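Local coordinates for protein ribokinase (Giardia lamblia, PDB 6WHJ) that probably phosphorylates ribose at O-5, using ATP and magnesium, to give ribose 5-phosphate for nucleotide synthesis or the pentose phosphate pathway, at residues A221-M226 with V236-G241. Residues are numbered along the deposited sequence; the frame is centred on the assembly and turned at random.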
ATOM      1  N   ALA B 221      30.218 -20.527  12.719  1.00 42.03           N
ATOM      2  CA  ALA B 221      30.722 -19.163  12.761  1.00 38.17           C
ATOM      3  C   ALA B 221      29.612 -18.176  13.078  1.00 38.37           C
ATOM      4  O   ALA B 221      29.840 -17.196  13.796  1.00 41.45           O
ATOM      5  CB  ALA B 221      31.388 -18.807  11.433  1.00 42.39           C
ATOM      6  N   LEU B 222      28.394 -18.426  12.584  1.00 38.74           N
ATOM      7  CA  LEU B 222      27.291 -17.511  12.882  1.00 40.43           C
ATOM      8  C   LEU B 222      26.889 -17.588  14.352  1.00 39.18           C
ATOM      9  O   LEU B 222      26.705 -16.557  15.006  1.00 36.67           O
ATOM     10  CB  LEU B 222      26.097 -17.802  11.978  1.00 37.72           C
ATOM     11  CG  LEU B 222      26.314 -17.532  10.487  1.00 42.22           C
ATOM     12  CD1 LEU B 222      25.167 -18.111   9.659  1.00 39.13           C
ATOM     13  CD2 LEU B 222      26.500 -16.053  10.212  1.00 37.82           C
ATOM     14  N   VAL B 223      26.760 -18.804  14.894  1.00 37.37           N
ATOM     15  CA  VAL B 223      26.472 -18.966  16.318  1.00 35.86           C
ATOM     16  C   VAL B 223      27.604 -18.380  17.147  1.00 37.94           C
ATOM     17  O   VAL B 223      27.379 -17.766  18.197  1.00 40.66           O
ATOM     18  CB  VAL B 223      26.237 -20.451  16.659  1.00 37.13           C
ATOM     19  CG1 VAL B 223      26.079 -20.637  18.156  1.00 26.96           C
ATOM     20  CG2 VAL B 223      25.020 -20.993  15.913  1.00 34.32           C
ATOM     21  N   GLU B 224      28.840 -18.546  16.669  1.00 39.76           N
ATOM     22  CA  GLU B 224      30.016 -18.010  17.349  1.00 39.92           C
ATOM     23  C   GLU B 224      29.927 -16.500  17.494  1.00 39.54           C
ATOM     24  O   GLU B 224      30.115 -15.950  18.585  1.00 39.21           O
ATOM     25  CB  GLU B 224      31.247 -18.359  16.522  1.00 42.32           C
ATOM     26  CG  GLU B 224      32.402 -18.995  17.199  1.00 42.33           C
ATOM     27  CD  GLU B 224      33.413 -19.435  16.161  1.00 48.33           C
ATOM     28  OE1 GLU B 224      33.528 -18.744  15.127  1.00 48.39           O
ATOM     29  OE2 GLU B 224      34.081 -20.470  16.359  1.00 57.30           O
ATOM     30  N   LYS B 225      29.641 -15.814  16.387  1.00 38.32           N
ATOM     31  CA  LYS B 225      29.563 -14.359  16.389  1.00 41.56           C
ATOM     32  C   LYS B 225      28.413 -13.873  17.259  1.00 39.92           C
ATOM     33  O   LYS B 225      28.564 -12.907  18.014  1.00 39.26           O
ATOM     34  CB  LYS B 225      29.407 -13.853  14.953  1.00 39.92           C
ATOM     35  CG  LYS B 225      29.170 -12.371  14.823  1.00 42.21           C
ATOM     36  CD  LYS B 225      30.418 -11.565  15.119  1.00 43.59           C
ATOM     37  CE  LYS B 225      30.098 -10.079  15.141  1.00 47.24           C
ATOM     38  NZ  LYS B 225      31.302  -9.271  15.468  1.00 49.36           N
ATOM     39  N   MET B 226      27.269 -14.558  17.192  1.00 38.83           N
ATOM     40  CA  MET B 226      26.106 -14.140  17.966  1.00 39.91           C
ATOM     41  C   MET B 226      26.375 -14.225  19.460  1.00 38.31           C
ATOM     42  O   MET B 226      25.902 -13.389  20.238  1.00 32.22           O
ATOM     43  CB  MET B 226      24.910 -15.017  17.607  1.00 35.05           C
ATOM     44  CG  MET B 226      23.781 -14.261  16.988  1.00 40.77           C
ATOM     45  SD  MET B 226      23.985 -14.172  15.215  1.00 55.58           S
ATOM     46  CE  MET B 226      23.380 -15.808  14.779  1.00 26.27           C
ATOM     47  N   VAL B 236      20.515 -20.716  19.638  1.00 26.18           N
ATOM     48  CA  VAL B 236      20.075 -20.065  18.414  1.00 26.93           C
ATOM     49  C   VAL B 236      19.179 -21.061  17.704  1.00 28.11           C
ATOM     50  O   VAL B 236      19.612 -22.176  17.389  1.00 28.98           O
ATOM     51  CB  VAL B 236      21.254 -19.657  17.520  1.00 25.65           C
ATOM     52  CG1 VAL B 236      20.744 -18.997  16.246  1.00 23.56           C
ATOM     53  CG2 VAL B 236      22.199 -18.740  18.272  1.00 26.46           C
ATOM     54  N   LEU B 237      17.926 -20.678  17.484  1.00 28.63           N
ATOM     55  CA  LEU B 237      16.984 -21.481  16.710  1.00 30.00           C
ATOM     56  C   LEU B 237      16.966 -20.893  15.305  1.00 28.68           C
ATOM     57  O   LEU B 237      16.330 -19.863  15.066  1.00 28.31           O
ATOM     58  CB  LEU B 237      15.596 -21.434  17.338  1.00 28.99           C
ATOM     59  CG  LEU B 237      14.551 -22.514  17.025  1.00 32.64           C
ATOM     60  CD1 LEU B 237      13.365 -22.364  17.994  1.00 27.66           C
ATOM     61  CD2 LEU B 237      14.093 -22.519  15.585  1.00 28.98           C
ATOM     62  N   PHE B 238      17.632 -21.562  14.366  1.00 28.33           N
ATOM     63  CA  PHE B 238      17.616 -21.133  12.970  1.00 29.21           C
ATOM     64  C   PHE B 238      16.324 -21.607  12.327  1.00 27.36           C
ATOM     65  O   PHE B 238      16.003 -22.797  12.379  1.00 26.14           O
ATOM     66  CB  PHE B 238      18.798 -21.701  12.197  1.00 30.80           C
ATOM     67  CG  PHE B 238      20.119 -21.116  12.570  1.00 28.98           C
ATOM     68  CD1 PHE B 238      20.557 -19.947  11.981  1.00 27.55           C
ATOM     69  CD2 PHE B 238      20.946 -21.759  13.485  1.00 27.56           C
ATOM     70  CE1 PHE B 238      21.789 -19.414  12.314  1.00 32.18           C
ATOM     71  CE2 PHE B 238      22.173 -21.232  13.819  1.00 28.75           C
ATOM     72  CZ  PHE B 238      22.598 -20.054  13.236  1.00 28.59           C
ATOM     73  N   THR B 239      15.575 -20.674  11.756  1.00 31.36           N
ATOM     74  CA  THR B 239      14.410 -20.986  10.941  1.00 33.30           C
ATOM     75  C   THR B 239      14.830 -21.126   9.489  1.00 32.28           C
ATOM     76  O   THR B 239      15.414 -20.206   8.916  1.00 35.28           O
ATOM     77  CB  THR B 239      13.340 -19.903  11.080  1.00 31.35           C
ATOM     78  OG1 THR B 239      12.638 -20.092  12.314  1.00 33.23           O
ATOM     79  CG2 THR B 239      12.381 -19.935   9.903  1.00 41.92           C
ATOM     80  N   LEU B 240      14.516 -22.271   8.889  1.00 34.87           N
ATOM     81  CA  LEU B 240      15.037 -22.606   7.571  1.00 32.73           C
ATOM     82  C   LEU B 240      13.915 -22.821   6.564  1.00 36.22           C
ATOM     83  O   LEU B 240      14.137 -23.424   5.509  1.00 39.83           O
ATOM     84  CB  LEU B 240      15.918 -23.849   7.671  1.00 37.57           C
ATOM     85  CG  LEU B 240      17.122 -23.677   8.603  1.00 43.16           C
ATOM     86  CD1 LEU B 240      18.021 -24.909   8.572  1.00 42.32           C
ATOM     87  CD2 LEU B 240      17.907 -22.401   8.279  1.00 39.72           C
ATOM     88  N   GLY B 241      12.719 -22.321   6.866  1.00 36.02           N
ATOM     89  CA  GLY B 241      11.610 -22.418   5.933  1.00 35.85           C
ATOM     90  C   GLY B 241      11.250 -23.864   5.669  1.00 36.52           C
ATOM     91  O   GLY B 241      11.084 -24.663   6.595  1.00 38.03           O
TER
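Phe-238 of strand 235-239 reaches across to Val-223 of helix 216-228 with the far edge of its ring. The methyl CG2 of Val-223 lies in the plane of that ring, 3.5 Å from Phe-238 CE2, so the methyl meets the rim between CE2 and CZ and not a face. With Val-223 CG1 anti to the backbone N (chi1 174°), CG2 is anti to the carbonyl carbon; this second methyl serves both strand residues, lying also 4.3 Å from Val-236 CB. Two residues before Phe-238, Val-236 points to the same side of the sheet, and its CG1 rests 3.6 Å above one face of the ring, offset toward the rim. On the helix, Leu-222 approaches the ring edge with CB, 4.3 Å from Phe-238 CZ, while Met-226, one turn on, brings its terminal methyl CE to 4.4 Å from Val-236 CG1. The interface is wholly apolar and buried; Ala-201 of helix 198-205 also touches Phe-238. The axes of 221-226 and 236-239 approach to 10.5 Å, their N-to-C directions 134° apart, nearer antiparallel than parallel. Helix 216-228 is the second of two helices in the crossover joining strand 193-194 to the neighbouring parallel strand 235-239. It packs here on the central sheet of the PfkB (ribokinase-like) fold, where the strand ends at Thr-239, which with Leu-240 and Gly-241 probably belongs to the ATP site.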